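PDB 4FD5: arylalkylamine N-Acetyltransferase 2 from Aedes aegypti, which probably transfers acyl groups from acyl-CoA to arylalkylamines, for example acetyl from acetyl-CoA to dopamine, as a member of the GNAT acetyltransferase family. Local coordinates for residues T172-Q177 against P209-L214; K188-Y193 against K213-C218. One frame throughout, in Å; residues are numbered along the deposited sequence.

Contact 1 (T172-Q177 against P209-L214); sequences TGAFSQ and PPHEKL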
loop_
_atom_site.group_PDB
_atom_site.type_symbol
_atom_site.label_atom_id
_atom_site.label_comp_id
_atom_site.label_asym_id
_atom_site.label_seq_id
_atom_site.Cartn_x
_atom_site.Cartn_y
_atom_site.Cartn_z
ATOM N N THR A 172 4.508 2.737 -4.813
ATOM C CA THR A 172 4.967 4.098 -5.071
ATOM C C THR A 172 6.456 4.246 -4.866
ATOM O O THR A 172 7.042 5.223 -5.335
ATOM C CB THR A 172 4.257 5.106 -4.146
ATOM O OG1 THR A 172 4.542 4.776 -2.778
ATOM C CG2 THR A 172 2.756 5.060 -4.371
ATOM N N GLY A 173 7.060 3.295 -4.156
ATOM C CA GLY A 173 8.463 3.399 -3.783
ATOM C C GLY A 173 9.345 2.282 -4.318
ATOM O O GLY A 173 8.885 1.161 -4.560
ATOM N N ALA A 174 10.630 2.590 -4.457
ATOM C CA ALA A 174 11.595 1.653 -5.022
ATOM C C ALA A 174 11.831 0.385 -4.196
ATOM O O ALA A 174 12.079 -0.688 -4.754
ATOM C CB ALA A 174 12.927 2.364 -5.278
ATOM N N PHE A 175 11.772 0.500 -2.873
ATOM C CA PHE A 175 12.097 -0.642 -2.034
ATOM C C PHE A 175 11.006 -1.707 -2.126
ATOM O O PHE A 175 11.301 -2.900 -2.294
ATOM C CB PHE A 175 12.349 -0.218 -0.583
ATOM C CG PHE A 175 13.500 0.745 -0.429
ATOM C CD1 PHE A 175 14.813 0.286 -0.448
ATOM C CD2 PHE A 175 13.268 2.098 -0.266
ATOM C CE1 PHE A 175 15.878 1.177 -0.310
ATOM C CE2 PHE A 175 14.332 2.990 -0.131
ATOM C CZ PHE A 175 15.626 2.522 -0.151
ATOM N N SER A 176 9.747 -1.272 -2.037
ATOM C CA SER A 176 8.642 -2.224 -2.111
ATOM C C SER A 176 8.554 -2.813 -3.524
ATOM O O SER A 176 8.243 -3.992 -3.700
ATOM C CB SER A 176 7.320 -1.598 -1.646
ATOM O OG SER A 176 6.671 -0.879 -2.679
ATOM N N GLN A 177 8.855 -1.993 -4.525
ATOM C CA GLN A 177 8.938 -2.499 -5.896
ATOM C C GLN A 177 9.953 -3.637 -6.003
ATOM O O GLN A 177 9.662 -4.685 -6.600
ATOM C CB GLN A 177 9.296 -1.372 -6.875
ATOM C CG GLN A 177 8.135 -0.395 -7.097
ATOM C CD GLN A 177 8.547 0.929 -7.731
ATOM O OE1 GLN A 177 9.669 1.094 -8.219
ATOM N NE2 GLN A 177 7.628 1.881 -7.723
ATOM N N PRO A 209 15.206 10.666 -3.866
ATOM C CA PRO A 209 15.832 9.421 -4.317
ATOM C C PRO A 209 15.734 8.393 -3.192
ATOM O O PRO A 209 15.735 8.790 -2.025
ATOM C CB PRO A 209 17.289 9.831 -4.549
ATOM C CG PRO A 209 17.235 11.306 -4.800
ATOM C CD PRO A 209 16.129 11.814 -3.924
ATOM N N PRO A 210 15.649 7.094 -3.527
ATOM C CA PRO A 210 15.772 6.490 -4.859
ATOM C C PRO A 210 14.448 6.291 -5.595
ATOM O O PRO A 210 14.398 5.522 -6.554
ATOM C CB PRO A 210 16.338 5.111 -4.531
ATOM C CG PRO A 210 15.652 4.768 -3.245
ATOM C CD PRO A 210 15.552 6.063 -2.475
ATOM N N HIS A 211 13.394 6.971 -5.163
ATOM C CA HIS A 211 12.079 6.734 -5.740
ATOM C C HIS A 211 11.985 7.424 -7.079
ATOM O O HIS A 211 12.440 8.556 -7.230
ATOM C CB HIS A 211 11.005 7.181 -4.759
ATOM C CG HIS A 211 11.208 6.611 -3.397
ATOM N ND1 HIS A 211 11.163 5.258 -3.149
ATOM C CD2 HIS A 211 11.507 7.203 -2.217
ATOM C CE1 HIS A 211 11.411 5.039 -1.868
ATOM N NE2 HIS A 211 11.616 6.205 -1.281
ATOM N N GLU A 212 11.452 6.714 -8.065
ATOM C CA GLU A 212 11.464 7.198 -9.434
ATOM C C GLU A 212 10.108 7.075 -10.123
ATOM O O GLU A 212 9.698 7.959 -10.881
ATOM C CB GLU A 212 12.513 6.424 -10.223
ATOM C CG GLU A 212 13.120 7.188 -11.367
ATOM C CD GLU A 212 14.424 6.564 -11.824
ATOM O OE1 GLU A 212 15.472 7.233 -11.714
ATOM O OE2 GLU A 212 14.393 5.403 -12.286
ATOM N N LYS A 213 9.410 5.976 -9.854
ATOM C CA LYS A 213 8.182 5.633 -10.567
ATOM C C LYS A 213 7.101 5.121 -9.641
ATOM O O LYS A 213 7.390 4.563 -8.588
ATOM C CB LYS A 213 8.451 4.514 -11.581
ATOM C CG LYS A 213 9.383 4.861 -12.712
ATOM C CD LYS A 213 9.782 3.612 -13.493
ATOM C CE LYS A 213 10.708 3.950 -14.656
ATOM N NZ LYS A 213 10.947 2.767 -15.515
ATOM N N LEU A 214 5.856 5.315 -10.056
ATOM C CA LEU A 214 4.730 4.585 -9.483
ATOM C C LEU A 214 4.510 3.383 -10.393
ATOM O O LEU A 214 4.372 3.549 -11.607
ATOM C CB LEU A 214 3.474 5.446 -9.485
ATOM C CG LEU A 214 2.136 4.714 -9.338
ATOM C CD1 LEU A 214 2.045 3.977 -8.013
ATOM C CD2 LEU A 214 1.004 5.709 -9.454
HETATM O O HOH W 1 10.825 3.585 -8.830
#
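His211 and Gln177 reach across this contact in opposite senses, each with one side-chain nitrogen engaging a backbone atom. His211 ND1 accepts from Ala174 N at 3.0 Å; the donor lies in the imidazole plane and the N-H points almost straight at the acceptor (163°). CG of His211 stands beside its own backbone N (chi1 -51°), which carries the ring across to the start of helix 174-182. ND1 thus takes up an N-H of the first helical turn, next to Gly173 at the N-cap. Gly173 CA comes to 3.3 Å from His211 ND1, obliquely to the ring. Pro210 CD covers one face of the imidazole, while Phe175 approaches it obliquely, ring centroids 5.8 Å apart and planes at 77°. Phe175 CE2 also meets Pro210 CG at 3.8 Å, and Ala174 CB lies against Pro210 O.

Gln177 NE2 donates to Lys213 O at 2.8 Å, in its own amide plane but above the carbonyl plane of Lys213. A second bond from NE2 to Ala171 O and a water shared by Gln177 OE1 and Lys213 N fix the amide's rotation. At the strand end, Thr172 CG2 touches Leu214 CD1 at 3.9 Å, and Thr172 OG1 bonds Glu34. The whole joins the turn between strand 166-171 and helix 174-182 to the loop leading into strand 213-220, the antiparallel neighbour of 166-171 in the GNAT sheet.

Contact 2 (K188-Y193 against K213-C218); sequences KCEINY and KLKIMC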
loop_
_atom_site.group_PDB
_atom_site.type_symbol
_atom_site.label_atom_id
_atom_site.label_comp_id
_atom_site.label_asym_id
_atom_site.label_seq_id
_atom_site.Cartn_x
_atom_site.Cartn_y
_atom_site.Cartn_z
ATOM N N LYS A 188 2.325 -3.803 -14.571
ATOM C CA LYS A 188 1.252 -3.672 -15.544
ATOM C C LYS A 188 1.121 -2.228 -16.005
ATOM O O LYS A 188 0.704 -1.975 -17.139
ATOM C CB LYS A 188 -0.077 -4.159 -14.963
ATOM C CG LYS A 188 -0.037 -5.600 -14.487
ATOM C CD LYS A 188 0.540 -6.508 -15.569
ATOM C CE LYS A 188 -0.511 -7.453 -16.132
ATOM N NZ LYS A 188 0.027 -8.238 -17.285
ATOM N N CYS A 189 1.473 -1.285 -15.134
ATOM C CA CYS A 189 1.327 0.137 -15.483
ATOM C C CYS A 189 2.428 0.890 -14.755
ATOM O O CYS A 189 2.758 0.529 -13.643
ATOM C CB CYS A 189 -0.066 0.644 -15.037
ATOM S SG CYS A 189 -0.525 2.272 -15.648
ATOM N N GLU A 190 3.018 1.916 -15.358
ATOM C CA GLU A 190 4.034 2.679 -14.634
ATOM C C GLU A 190 4.091 4.124 -15.089
ATOM O O GLU A 190 3.754 4.438 -16.225
ATOM C CB GLU A 190 5.408 2.027 -14.743
ATOM C CG GLU A 190 6.024 2.034 -16.121
ATOM C CD GLU A 190 7.346 1.287 -16.155
ATOM O OE1 GLU A 190 7.715 0.677 -15.126
ATOM O OE2 GLU A 190 8.010 1.300 -17.207
ATOM N N ILE A 191 4.522 5.001 -14.184
ATOM C CA ILE A 191 4.703 6.411 -14.534
ATOM C C ILE A 191 5.866 7.030 -13.758
ATOM O O ILE A 191 6.049 6.763 -12.562
ATOM C CB ILE A 191 3.401 7.221 -14.335
ATOM C CG1 ILE A 191 3.569 8.659 -14.860
ATOM C CG2 ILE A 191 2.975 7.221 -12.871
ATOM C CD1 ILE A 191 2.282 9.465 -14.802
ATOM N N ASN A 192 6.679 7.825 -14.453
ATOM C CA ASN A 192 7.800 8.517 -13.831
ATOM C C ASN A 192 7.301 9.788 -13.182
ATOM O O ASN A 192 6.579 10.557 -13.816
ATOM C CB ASN A 192 8.849 8.907 -14.877
ATOM C CG ASN A 192 9.558 7.710 -15.477
ATOM O OD1 ASN A 192 10.016 6.824 -14.761
ATOM N ND2 ASN A 192 9.659 7.687 -16.801
ATOM N N TYR A 193 7.679 10.002 -11.928
ATOM C CA TYR A 193 7.257 11.189 -11.191
ATOM C C TYR A 193 7.738 12.463 -11.888
ATOM O O TYR A 193 7.078 13.492 -11.842
ATOM C CB TYR A 193 7.759 11.131 -9.751
ATOM C CG TYR A 193 7.169 9.980 -8.970
ATOM C CD1 TYR A 193 5.802 9.758 -8.980
ATOM C CD2 TYR A 193 7.974 9.118 -8.253
ATOM C CE1 TYR A 193 5.251 8.704 -8.276
ATOM C CE2 TYR A 193 7.435 8.069 -7.547
ATOM C CZ TYR A 193 6.069 7.875 -7.571
ATOM O OH TYR A 193 5.511 6.823 -6.876
ATOM N N LYS A 213 9.410 5.976 -9.854
ATOM C CA LYS A 213 8.182 5.633 -10.567
ATOM C C LYS A 213 7.101 5.121 -9.641
ATOM O O LYS A 213 7.390 4.563 -8.588
ATOM C CB LYS A 213 8.451 4.514 -11.581
ATOM C CG LYS A 213 9.383 4.861 -12.712
ATOM C CD LYS A 213 9.782 3.612 -13.493
ATOM C CE LYS A 213 10.708 3.950 -14.656
ATOM N NZ LYS A 213 10.947 2.767 -15.515
ATOM N N LEU A 214 5.856 5.315 -10.056
ATOM C CA LEU A 214 4.730 4.585 -9.483
ATOM C C LEU A 214 4.510 3.383 -10.393
ATOM O O LEU A 214 4.372 3.549 -11.607
ATOM C CB LEU A 214 3.474 5.446 -9.485
ATOM C CG LEU A 214 2.136 4.714 -9.338
ATOM C CD1 LEU A 214 2.045 3.977 -8.013
ATOM C CD2 LEU A 214 1.004 5.709 -9.454
ATOM N N LYS A 215 4.497 2.175 -9.829
ATOM C CA LYS A 215 4.255 0.982 -10.640
ATOM C C LYS A 215 3.055 0.243 -10.086
ATOM O O LYS A 215 3.025 -0.067 -8.899
ATOM C CB LYS A 215 5.465 0.048 -10.628
ATOM C CG LYS A 215 6.753 0.659 -11.161
ATOM C CD LYS A 215 7.867 -0.389 -11.246
ATOM C CE LYS A 215 9.150 0.229 -11.794
ATOM N NZ LYS A 215 10.192 -0.807 -12.018
ATOM N N ILE A 216 2.059 -0.009 -10.932
ATOM C CA ILE A 216 0.987 -0.936 -10.582
ATOM C C ILE A 216 1.407 -2.333 -11.029
ATOM O O ILE A 216 1.655 -2.572 -12.236
ATOM C CB ILE A 216 -0.362 -0.554 -11.195
ATOM C CG1 ILE A 216 -0.804 0.814 -10.671
ATOM C CG2 ILE A 216 -1.408 -1.624 -10.889
ATOM C CD1 ILE A 216 -2.117 1.285 -11.268
ATOM N N MET A 217 1.497 -3.226 -10.045
ATOM C CA MET A 217 2.140 -4.518 -10.216
ATOM C C MET A 217 1.197 -5.615 -9.771
ATOM O O MET A 217 0.382 -5.413 -8.871
ATOM C CB MET A 217 3.432 -4.582 -9.390
ATOM C CG MET A 217 4.393 -3.430 -9.683
ATOM S SD MET A 217 5.907 -3.441 -8.707
ATOM C CE MET A 217 6.846 -4.701 -9.587
ATOM N N CYS A 218 1.297 -6.777 -10.400
ATOM C CA CYS A 218 0.409 -7.869 -10.013
ATOM C C CYS A 218 1.028 -9.257 -10.160
ATOM O O CYS A 218 2.050 -9.440 -10.817
ATOM C CB CYS A 218 -0.905 -7.783 -10.785
ATOM S SG CYS A 218 -0.720 -8.195 -12.523
#
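An antiparallel strand pair with a classic beta bulge joins 188-193, on the outermost strand 186-192, to strand 213-220 of the GNAT sheet. The axes of 189-192 and 213-218 approach to 4.6 Å, at 173°. Cys189-Ile216 and Ile191-Leu214 are hydrogen-bonded pairs, each with two bonds between N and O, whereas Glu190-Lys215 and Asn192-Lys213 are non-hydrogen-bonded pairs. At the bulge Ile216 O takes two donors: Lys188 N at 2.7 Å, nearly along the C=O axis, and Cys189 N at 3.2 Å, on a lone pair.

Cys189, Ile191, Leu214 and Ile216 share one face of the sheet and lie toward helix 103-116. Cys189 CB meets Ile216 CB, and Ile191 CG2 packs on Leu214 CB at 3.9 Å. Glu190, Asn192, Lys213 and Lys215 lie on the other face. Glu190 and Lys215 run side by side, and Glu190 OE2 makes a long, weak salt bridge to Lys213 NZ at 3.7 Å. Lys213, extended beyond CG, lies alongside Asn192, whose ND2 is bonded to Asp195.

Tyr193 closes the strand end: its CG turns away from the carbonyl carbon (chi1 -64°), laying the ring against 213-214, Lys213 CA above one face near the rim, and CE1 touches Leu214 CB. At the far end the Lys188 chain, bent at chi2 and chi3, passes beside Cys218, its CG 3.3 Å from SG.

The two contacts share Lys213 and Leu214, and their centres are about 9 Å apart. Strand 213-220 lies between strands 166-171 and 186-192; contact 1 meets its start from helix 174-182 and the turn before that helix, and contact 2 pairs the strand with 186-192. Tyr193 OH ties them directly, lying 2.7 Å from Thr172 O in a probable hydrogen bond, and Glu212 O lies 3.1 Å from Tyr193 N in another. The backbone carbonyl of Lys213 serves contact 1 and its side chain contact 2. Gln177 OE1 also packs on Lys215 CE at 3.7 Å.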